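Long-range contacts in probable thiosulfate sulfurtransferase (Thermus thermophilus, PDB 2EG4), which probably transfers sulfur from thiosulfate to cyanide, as rhodanese-family enzymes do, and binds a zinc ion: residues M1-D6 with P63-D68; K35-E40 with M218-Q223; L54-G59 with P108-V113. One frame throughout, in Å; residues are numbered along the deposited sequence.

Contact 1 (M1-D6 with P63-D68)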
loop_
_atom_site.group_PDB
_atom_site.type_symbol
_atom_site.label_atom_id
_atom_site.label_comp_id
_atom_site.label_asym_id
_atom_site.label_seq_id
_atom_site.Cartn_x
_atom_site.Cartn_y
_atom_site.Cartn_z
ATOM N N MET A 1 -19.344 -4.349 8.130
ATOM C CA MET A 1 -19.111 -3.826 6.755
ATOM C C MET A 1 -19.764 -4.697 5.688
ATOM O O MET A 1 -19.620 -5.926 5.700
ATOM C CB MET A 1 -17.611 -3.739 6.473
ATOM C CG MET A 1 -17.276 -3.287 5.058
ATOM S SD MET A 1 -15.504 -3.355 4.720
ATOM C CE MET A 1 -15.402 -4.913 3.854
ATOM N N ASN A 2 -20.465 -4.049 4.761
ATOM C CA ASN A 2 -21.130 -4.739 3.661
ATOM C C ASN A 2 -20.111 -5.061 2.594
ATOM O O ASN A 2 -19.124 -4.345 2.443
ATOM C CB ASN A 2 -22.221 -3.861 3.060
ATOM C CG ASN A 2 -23.420 -3.718 3.971
ATOM O OD1 ASN A 2 -23.967 -2.627 4.127
ATOM N ND2 ASN A 2 -23.841 -4.824 4.570
ATOM N N LEU A 3 -20.368 -6.125 1.844
ATOM C CA LEU A 3 -19.468 -6.575 0.797
ATOM C C LEU A 3 -20.050 -6.356 -0.584
ATOM O O LEU A 3 -21.268 -6.462 -0.786
ATOM C CB LEU A 3 -19.199 -8.068 0.950
ATOM C CG LEU A 3 -18.615 -8.560 2.274
ATOM C CD1 LEU A 3 -18.676 -10.089 2.335
ATOM C CD2 LEU A 3 -17.167 -8.072 2.373
ATOM N N PRO A 4 -19.188 -6.041 -1.563
ATOM C CA PRO A 4 -19.693 -5.840 -2.922
ATOM C C PRO A 4 -20.036 -7.211 -3.524
ATOM O O PRO A 4 -19.581 -8.242 -3.043
ATOM C CB PRO A 4 -18.513 -5.175 -3.629
ATOM C CG PRO A 4 -17.312 -5.788 -2.928
ATOM C CD PRO A 4 -17.748 -5.716 -1.474
ATOM N N GLU A 5 -20.820 -7.231 -4.595
ATOM C CA GLU A 5 -21.204 -8.501 -5.207
ATOM C C GLU A 5 -20.125 -9.234 -5.989
ATOM O O GLU A 5 -19.302 -8.617 -6.673
ATOM C CB GLU A 5 -22.400 -8.298 -6.144
ATOM C CG GLU A 5 -23.572 -7.659 -5.471
ATOM C CD GLU A 5 -23.971 -8.416 -4.215
ATOM O OE1 GLU A 5 -24.327 -9.605 -4.343
ATOM O OE2 GLU A 5 -23.908 -7.808 -3.121
ATOM N N ASP A 6 -20.152 -10.559 -5.877
ATOM C CA ASP A 6 -19.247 -11.461 -6.597
ATOM C C ASP A 6 -17.790 -11.087 -6.458
ATOM O O ASP A 6 -17.034 -11.101 -7.438
ATOM C CB ASP A 6 -19.597 -11.481 -8.085
ATOM C CG ASP A 6 -21.072 -11.714 -8.332
ATOM O OD1 ASP A 6 -21.589 -12.769 -7.901
ATOM O OD2 ASP A 6 -21.710 -10.835 -8.958
ATOM N N PRO A 63 -14.842 -6.978 -8.262
ATOM C CA PRO A 63 -14.186 -6.269 -7.162
ATOM C C PRO A 63 -13.398 -7.253 -6.312
ATOM O O PRO A 63 -13.717 -8.444 -6.264
ATOM C CB PRO A 63 -15.364 -5.686 -6.395
ATOM C CG PRO A 63 -16.344 -6.826 -6.462
ATOM C CD PRO A 63 -16.243 -7.292 -7.916
ATOM N N VAL A 64 -12.353 -6.759 -5.662
ATOM C CA VAL A 64 -11.546 -7.605 -4.793
ATOM C C VAL A 64 -11.676 -7.076 -3.374
ATOM O O VAL A 64 -11.589 -5.871 -3.127
ATOM C CB VAL A 64 -10.037 -7.602 -5.195
ATOM C CG1 VAL A 64 -9.200 -8.389 -4.140
ATOM C CG2 VAL A 64 -9.878 -8.247 -6.564
ATOM N N VAL A 65 -11.922 -7.982 -2.434
ATOM C CA VAL A 65 -12.025 -7.586 -1.040
ATOM C C VAL A 65 -10.833 -8.200 -0.322
ATOM O O VAL A 65 -10.694 -9.418 -0.290
ATOM C CB VAL A 65 -13.324 -8.113 -0.365
ATOM C CG1 VAL A 65 -13.281 -7.816 1.130
ATOM C CG2 VAL A 65 -14.546 -7.402 -0.970
ATOM N N LEU A 66 -9.966 -7.351 0.225
ATOM C CA LEU A 66 -8.800 -7.869 0.940
ATOM C C LEU A 66 -9.056 -7.807 2.444
ATOM O O LEU A 66 -9.575 -6.809 2.949
ATOM C CB LEU A 66 -7.542 -7.060 0.615
ATOM C CG LEU A 66 -7.095 -7.043 -0.859
ATOM C CD1 LEU A 66 -7.687 -5.807 -1.562
ATOM C CD2 LEU A 66 -5.561 -7.009 -0.933
ATOM N N TYR A 67 -8.682 -8.855 3.172
ATOM C CA TYR A 67 -8.915 -8.828 4.606
ATOM C C TYR A 67 -7.694 -9.273 5.416
ATOM O O TYR A 67 -6.851 -10.028 4.938
ATOM C CB TYR A 67 -10.148 -9.691 4.970
ATOM C CG TYR A 67 -9.971 -11.188 4.781
ATOM C CD1 TYR A 67 -9.436 -11.991 5.799
ATOM C CD2 TYR A 67 -10.349 -11.807 3.585
ATOM C CE1 TYR A 67 -9.280 -13.376 5.625
ATOM C CE2 TYR A 67 -10.209 -13.195 3.402
ATOM C CZ TYR A 67 -9.671 -13.969 4.425
ATOM O OH TYR A 67 -9.535 -15.331 4.248
ATOM N N ASP A 68 -7.609 -8.775 6.645
ATOM C CA ASP A 68 -6.518 -9.087 7.560
ATOM C C ASP A 68 -7.076 -8.745 8.947
ATOM O O ASP A 68 -8.194 -8.222 9.078
ATOM C CB ASP A 68 -5.284 -8.233 7.223
ATOM C CG ASP A 68 -3.984 -8.819 7.759
ATOM O OD1 ASP A 68 -4.000 -9.555 8.773
ATOM O OD2 ASP A 68 -2.930 -8.511 7.154
#
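Pro4 and Pro63 pack ring against ring, the two pyrrolidines sliding past one another in opposite directions with Pro4 CG 3.8 Å from Pro63 CG. This is the close part of the contact. Pro63 CG also reaches the backbone, lying 3.5 Å from Glu5 O, while Pro63 CD approaches Asp6 O at 3.9 Å, so the Pro63 ring is lined by the Pro4 ring and by the carbonyls of Glu5 and Asp6. The bond preceding Pro63 is cis. On the strand side of Pro63, Val65 presents CG2 to the Pro4 ring, 3.7 Å from Pro4 CD. With Val65 CG1 anti to the backbone N (chi1 173°), the two methyls divide the work: CG2 meets Pro4, and CG1 is turned to Leu3.

Strand 64-67 is an inner strand of the four-stranded parallel sheet of the first rhodanese-like domain, between strands 8-11 and 89-92. Residues 1-6 are the lead-in to strand 8-11 and run over one side of this sheet. Backbone bonds of Pro63 and Val65 to Val8 place strand 64-67 beside the strand that this lead-in enters, and Val64 bonds to Gln90 on the other flank.

Toward the N-terminus the packing slackens. Leu3 CD2 is 4.1 Å from Val65 CG1, the two side chains crossing at about a right angle, and Leu3 and Met1 also touch Trp92. Leu3 and Glu5 are exposed, and the Glu5 side chain sets out away from the strand. No hydrogen bond joins the two segments; Asp6 O is instead bonded by Arg61 NH1.

Contact 2 (K35-E40 with M218-Q223). With ZN (zinc ion), chain C.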
loop_
_atom_site.group_PDB
_atom_site.type_symbol
_atom_site.label_atom_id
_atom_site.label_comp_id
_atom_site.label_asym_id
_atom_site.label_seq_id
_atom_site.Cartn_x
_atom_site.Cartn_y
_atom_site.Cartn_z
ATOM N N LYS A 35 10.612 -4.727 -3.055
ATOM C CA LYS A 35 11.020 -3.325 -2.983
ATOM C C LYS A 35 11.149 -2.914 -4.453
ATOM O O LYS A 35 11.826 -3.574 -5.244
ATOM C CB LYS A 35 12.357 -3.173 -2.250
ATOM C CG LYS A 35 12.194 -3.094 -0.723
ATOM C CD LYS A 35 13.511 -2.790 -0.028
ATOM C CE LYS A 35 14.391 -4.012 0.047
ATOM N NZ LYS A 35 13.852 -4.968 1.056
ATOM N N LEU A 36 10.493 -1.822 -4.821
ATOM C CA LEU A 36 10.484 -1.364 -6.202
ATOM C C LEU A 36 11.372 -0.186 -6.550
ATOM O O LEU A 36 11.638 0.678 -5.708
ATOM C CB LEU A 36 9.057 -1.004 -6.607
ATOM C CG LEU A 36 8.090 -2.150 -6.916
ATOM C CD1 LEU A 36 8.020 -3.128 -5.771
ATOM C CD2 LEU A 36 6.737 -1.572 -7.182
ATOM N N ARG A 37 11.827 -0.165 -7.803
ATOM C CA ARG A 37 12.619 0.939 -8.335
ATOM C C ARG A 37 11.811 1.366 -9.561
ATOM O O ARG A 37 11.632 0.584 -10.504
ATOM C CB ARG A 37 14.029 0.494 -8.750
ATOM C CG ARG A 37 14.862 1.666 -9.247
ATOM C CD ARG A 37 16.258 1.283 -9.714
ATOM N NE ARG A 37 17.046 2.450 -10.131
ATOM C CZ ARG A 37 16.952 3.041 -11.322
ATOM N NH1 ARG A 37 16.102 2.571 -12.223
ATOM N NH2 ARG A 37 17.709 4.101 -11.615
ATOM N N LEU A 38 11.298 2.593 -9.533
ATOM C CA LEU A 38 10.460 3.089 -10.611
ATOM C C LEU A 38 10.928 4.441 -11.093
ATOM O O LEU A 38 10.430 5.483 -10.651
ATOM C CB LEU A 38 9.004 3.154 -10.138
ATOM C CG LEU A 38 8.391 1.836 -9.648
ATOM C CD1 LEU A 38 7.054 2.124 -8.952
ATOM C CD2 LEU A 38 8.167 0.888 -10.815
ATOM N N ARG A 39 11.904 4.420 -11.990
ATOM C CA ARG A 39 12.442 5.658 -12.557
ATOM C C ARG A 39 12.132 5.733 -14.054
ATOM O O ARG A 39 11.643 6.764 -14.548
ATOM C CB ARG A 39 13.954 5.762 -12.345
ATOM C CG ARG A 39 14.556 7.115 -12.810
ATOM C CD ARG A 39 16.081 7.203 -12.620
ATOM N NE ARG A 39 16.596 8.524 -12.991
ATOM C CZ ARG A 39 17.885 8.833 -13.092
ATOM N NH1 ARG A 39 18.818 7.913 -12.857
ATOM N NH2 ARG A 39 18.248 10.072 -13.417
ATOM N N GLU A 40 12.400 4.643 -14.770
ATOM C CA GLU A 40 12.165 4.590 -16.212
ATOM C C GLU A 40 10.780 4.043 -16.574
ATOM O O GLU A 40 10.199 3.235 -15.848
ATOM C CB GLU A 40 13.207 3.703 -16.896
ATOM C CG GLU A 40 14.661 3.969 -16.529
ATOM C CD GLU A 40 15.057 5.427 -16.724
ATOM O OE1 GLU A 40 14.513 6.068 -17.642
ATOM O OE2 GLU A 40 15.920 5.911 -15.969
ATOM N N MET A 218 11.769 5.806 0.891
ATOM C CA MET A 218 13.151 6.076 1.314
ATOM C C MET A 218 14.205 5.067 0.825
ATOM O O MET A 218 15.352 5.437 0.554
ATOM C CB MET A 218 13.200 6.200 2.847
ATOM C CG MET A 218 14.179 7.242 3.370
ATOM S SD MET A 218 13.839 8.958 2.788
ATOM C CE MET A 218 15.506 9.559 2.801
ATOM N N HIS A 219 13.838 3.797 0.702
ATOM C CA HIS A 219 14.812 2.832 0.204
ATOM C C HIS A 219 15.253 3.241 -1.204
ATOM O O HIS A 219 16.452 3.362 -1.478
ATOM C CB HIS A 219 14.225 1.409 0.184
ATOM C CG HIS A 219 15.234 0.353 -0.147
ATOM N ND1 HIS A 219 16.016 -0.255 0.812
ATOM C CD2 HIS A 219 15.620 -0.171 -1.335
ATOM C CE1 HIS A 219 16.841 -1.109 0.229
ATOM N NE2 HIS A 219 16.621 -1.075 -1.072
ATOM N N GLU A 220 14.298 3.488 -2.099
ATOM C CA GLU A 220 14.671 3.876 -3.449
ATOM C C GLU A 220 15.400 5.209 -3.452
ATOM O O GLU A 220 16.413 5.364 -4.119
ATOM C CB GLU A 220 13.451 3.998 -4.344
ATOM C CG GLU A 220 13.834 4.462 -5.731
ATOM C CD GLU A 220 12.647 4.773 -6.585
ATOM O OE1 GLU A 220 11.707 5.438 -6.084
ATOM O OE2 GLU A 220 12.656 4.372 -7.771
ATOM N N TRP A 221 14.887 6.162 -2.679
ATOM C CA TRP A 221 15.473 7.499 -2.626
ATOM C C TRP A 221 16.960 7.439 -2.307
ATOM O O TRP A 221 17.768 8.121 -2.937
ATOM C CB TRP A 221 14.719 8.359 -1.592
ATOM C CG TRP A 221 15.107 9.835 -1.595
ATOM C CD1 TRP A 221 16.113 10.431 -0.881
ATOM C CD2 TRP A 221 14.477 10.884 -2.349
ATOM N NE1 TRP A 221 16.147 11.794 -1.147
ATOM C CE2 TRP A 221 15.156 12.095 -2.044
ATOM C CE3 TRP A 221 13.408 10.921 -3.250
ATOM C CZ2 TRP A 221 14.793 13.327 -2.615
ATOM C CZ3 TRP A 221 13.041 12.142 -3.816
ATOM C CH2 TRP A 221 13.733 13.330 -3.494
ATOM N N LEU A 222 17.328 6.606 -1.343
ATOM C CA LEU A 222 18.736 6.473 -0.975
ATOM C C LEU A 222 19.536 5.690 -2.021
ATOM O O LEU A 222 20.673 6.038 -2.315
ATOM C CB LEU A 222 18.867 5.797 0.392
ATOM C CG LEU A 222 18.412 6.660 1.582
ATOM C CD1 LEU A 222 18.457 5.848 2.871
ATOM C CD2 LEU A 222 19.321 7.902 1.693
ATOM N N GLN A 223 18.949 4.644 -2.593
ATOM C CA GLN A 223 19.678 3.886 -3.613
ATOM C C GLN A 223 20.044 4.794 -4.787
ATOM O O GLN A 223 21.108 4.658 -5.390
ATOM C CB GLN A 223 18.839 2.701 -4.099
ATOM C CG GLN A 223 18.774 1.559 -3.089
ATOM C CD GLN A 223 20.167 1.096 -2.649
ATOM O OE1 GLN A 223 21.042 0.847 -3.485
ATOM N NE2 GLN A 223 20.370 0.972 -1.338
HETATM ZN ZN ZN C . 16.147 0.054 2.920
HETATM O O HOH W 1 9.887 5.880 -7.972
#
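Lys35 lays its aliphatic chain over one face of the His219 imidazole in a CH-pi contact: Lys35 CD stands 3.5 Å from the ring centroid and only 4° off the ring normal. CE continues across the same ring, 3.8 Å from His219 CE1, and the bends at chi3 and chi4 (-77° and -73°) turn Lys35 NZ off the ring, 5.2 Å from His219 ND1.

Metal coordination fixes that ring. His219 ND1 binds the zinc ion at 2.1 Å, and Cys151, Cys152 and His192 complete the site, so the lysine covers a metal ligand.

The polar link is made by Glu220, whose extended chain, with CG anti to the backbone N, reaches from the helix to the loop. Leu38 N donates to Glu220 OE2 at 2.8 Å, on the syn side but out of the carboxylate plane. The other oxygen accepts from a water, 2.7 Å from Glu220 OE1, which also donates to Leu38 O; Tyr214 OH is a further partner of OE1. Arg37 crosses Glu220 at about a right angle, but its guanidinium pairs with Glu224 and Glu43.

The loop 35-40 thus joins the domains: Leu36 and Leu38 pack on helix 41-57 of the first, while helix 217-223 belongs to the second, with Glu220 touching helix 125-129.

Contact 3 (L54-G59 with P108-V113)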
loop_
_atom_site.group_PDB
_atom_site.type_symbol
_atom_site.label_atom_id
_atom_site.label_comp_id
_atom_site.label_asym_id
_atom_site.label_seq_id
_atom_site.Cartn_x
_atom_site.Cartn_y
_atom_site.Cartn_z
ATOM N N LEU A 54 0.196 -11.730 -11.936
ATOM C CA LEU A 54 -0.318 -12.052 -10.608
ATOM C C LEU A 54 -1.834 -12.153 -10.619
ATOM O O LEU A 54 -2.411 -13.098 -10.065
ATOM C CB LEU A 54 0.121 -10.975 -9.620
ATOM C CG LEU A 54 -0.357 -11.144 -8.171
ATOM C CD1 LEU A 54 0.301 -12.345 -7.509
ATOM C CD2 LEU A 54 -0.001 -9.879 -7.407
ATOM N N PHE A 55 -2.482 -11.171 -11.234
ATOM C CA PHE A 55 -3.937 -11.153 -11.316
ATOM C C PHE A 55 -4.456 -12.396 -12.038
ATOM O O PHE A 55 -5.430 -13.014 -11.606
ATOM C CB PHE A 55 -4.418 -9.915 -12.065
ATOM C CG PHE A 55 -4.107 -8.596 -11.379
ATOM C CD1 PHE A 55 -3.473 -8.549 -10.144
ATOM C CD2 PHE A 55 -4.486 -7.400 -11.982
ATOM C CE1 PHE A 55 -3.214 -7.311 -9.511
ATOM C CE2 PHE A 55 -4.236 -6.177 -11.369
ATOM C CZ PHE A 55 -3.601 -6.128 -10.132
ATOM N N GLN A 56 -3.805 -12.767 -13.137
ATOM C CA GLN A 56 -4.243 -13.943 -13.888
ATOM C C GLN A 56 -4.007 -15.243 -13.131
ATOM O O GLN A 56 -4.879 -16.115 -13.090
ATOM C CB GLN A 56 -3.540 -13.995 -15.251
ATOM C CG GLN A 56 -3.804 -12.763 -16.088
ATOM C CD GLN A 56 -3.361 -12.926 -17.530
ATOM O OE1 GLN A 56 -2.445 -13.694 -17.827
ATOM N NE2 GLN A 56 -3.996 -12.186 -18.428
ATOM N N THR A 57 -2.842 -15.371 -12.516
ATOM C CA THR A 57 -2.503 -16.580 -11.778
ATOM C C THR A 57 -3.434 -16.803 -10.587
ATOM O O THR A 57 -3.783 -17.947 -10.288
ATOM C CB THR A 57 -1.034 -16.552 -11.297
ATOM O OG1 THR A 57 -0.161 -16.474 -12.433
ATOM C CG2 THR A 57 -0.696 -17.825 -10.549
ATOM N N LEU A 58 -3.834 -15.720 -9.916
ATOM C CA LEU A 58 -4.744 -15.825 -8.755
ATOM C C LEU A 58 -6.223 -15.759 -9.135
ATOM O O LEU A 58 -7.112 -15.858 -8.274
ATOM C CB LEU A 58 -4.449 -14.718 -7.739
ATOM C CG LEU A 58 -3.130 -14.847 -6.984
ATOM C CD1 LEU A 58 -3.066 -13.773 -5.897
ATOM C CD2 LEU A 58 -3.009 -16.214 -6.362
ATOM N N GLY A 59 -6.494 -15.595 -10.423
ATOM C CA GLY A 59 -7.874 -15.506 -10.874
ATOM C C GLY A 59 -8.573 -14.292 -10.297
ATOM O O GLY A 59 -9.742 -14.359 -9.902
ATOM N N PRO A 108 -7.528 -21.492 -8.559
ATOM C CA PRO A 108 -8.259 -20.769 -9.600
ATOM C C PRO A 108 -7.725 -21.054 -10.999
ATOM O O PRO A 108 -6.553 -21.395 -11.174
ATOM C CB PRO A 108 -8.048 -19.302 -9.220
ATOM C CG PRO A 108 -7.723 -19.346 -7.763
ATOM C CD PRO A 108 -6.846 -20.552 -7.654
ATOM N N GLU A 109 -8.598 -20.932 -11.989
ATOM C CA GLU A 109 -8.182 -21.101 -13.369
ATOM C C GLU A 109 -7.752 -19.689 -13.751
ATOM O O GLU A 109 -8.446 -18.722 -13.428
ATOM C CB GLU A 109 -9.351 -21.556 -14.244
ATOM C CG GLU A 109 -9.612 -23.058 -14.208
ATOM C CD GLU A 109 -10.781 -23.468 -15.092
ATOM O OE1 GLU A 109 -10.814 -23.052 -16.273
ATOM O OE2 GLU A 109 -11.666 -24.211 -14.610
ATOM N N ARG A 110 -6.606 -19.569 -14.410
ATOM C CA ARG A 110 -6.088 -18.265 -14.815
ATOM C C ARG A 110 -7.118 -17.359 -15.471
ATOM O O ARG A 110 -7.625 -17.682 -16.545
ATOM C CB ARG A 110 -4.937 -18.428 -15.804
ATOM C CG ARG A 110 -3.682 -19.052 -15.256
ATOM C CD ARG A 110 -2.607 -19.020 -16.329
ATOM N NE ARG A 110 -2.230 -17.657 -16.713
ATOM C CZ ARG A 110 -1.234 -16.971 -16.160
ATOM N NH1 ARG A 110 -0.509 -17.517 -15.196
ATOM N NH2 ARG A 110 -0.949 -15.745 -16.578
ATOM N N THR A 111 -7.438 -16.231 -14.843
ATOM C CA THR A 111 -8.372 -15.307 -15.471
ATOM C C THR A 111 -7.554 -14.662 -16.588
ATOM O O THR A 111 -6.355 -14.913 -16.694
ATOM C CB THR A 111 -8.902 -14.213 -14.489
ATOM O OG1 THR A 111 -7.819 -13.635 -13.756
ATOM C CG2 THR A 111 -9.909 -14.814 -13.513
ATOM N N GLU A 112 -8.186 -13.850 -17.430
ATOM C CA GLU A 112 -7.454 -13.218 -18.523
ATOM C C GLU A 112 -7.391 -11.713 -18.351
ATOM O O GLU A 112 -7.112 -10.970 -19.296
ATOM C CB GLU A 112 -8.093 -13.572 -19.868
ATOM C CG GLU A 112 -7.846 -15.013 -20.299
ATOM C CD GLU A 112 -8.418 -15.323 -21.669
ATOM O OE1 GLU A 112 -9.656 -15.226 -21.830
ATOM O OE2 GLU A 112 -7.631 -15.656 -22.586
ATOM N N VAL A 113 -7.653 -11.276 -17.128
ATOM C CA VAL A 113 -7.626 -9.870 -16.784
ATOM C C VAL A 113 -6.236 -9.316 -17.075
ATOM O O VAL A 113 -5.240 -10.032 -16.995
ATOM C CB VAL A 113 -7.931 -9.669 -15.285
ATOM C CG1 VAL A 113 -6.837 -10.315 -14.458
ATOM C CG2 VAL A 113 -8.044 -8.185 -14.956
HETATM O O HOH W 2 -4.208 -20.069 -11.963
#
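Pro108 rests on the end of the helix, its CG 3.6 Å from Leu58 O, and a water donates to both Pro108 O and Thr57 O. Past Glu109, a bend at chi3 (63°) brings one face of the Arg110 guanidinium over Gln56 CB and, nearer its rim, Thr57 N. Its NH2 donates to Gln56 OE1 at 2.8 Å, in the carbonyl plane on a lone pair, with the amide and guanidinium planes 87° apart; Glu53 supplies a salt bridge to the same NH2. Arg110 CA also makes a CA-H...O contact with Gln56 O, 3.0 Å away. Thr111 N donates weakly to that same oxygen, while Thr111 CG2 lies 3.4 Å from Gly59 CA, where the Schellman motif closes the helix with positive phi. At Val113, the carbonyl accepts from Gln56 NE2 at 2.9 Å, the donor standing 39° above the carbonyl plane, and CG1 presses on Phe55 CB at 3.4 Å. An alanine at Gln56 would remove both hydrogen bonds of the side-chain amide, which is likely to leave Val113 O without this donor and the Arg110 guanidinium less firmly oriented. In the fold, the loop between strand 89-92 and helix 125-129 is laid against the C-terminal end of helix 41-57, just before the chain enters strand 64-67.

Overall arrangement
Helix 41-57 connects two of the contacts: loop 35-40 of contact 2 leads into its start, and residues 54-59 of contact 3 form its end. The centres of these contacts are 28 Å apart, with nearest atoms about 11 Å apart. Contact 3 adjoins contact 1 in sequence, since the helix is followed by strand 64-67, yet their centres are 18 Å apart. Contacts 1 and 2 lie on opposite sides of the chain's centre, 31 Å between centres. Only contact 2 includes a zinc ligand and bridges the two rhodanese-like domains; contacts 1 and 3 are surface contacts away from the metal site, contact 1 within the first domain and contact 3 tying the chain after strand 89-92 to the end of helix 41-57.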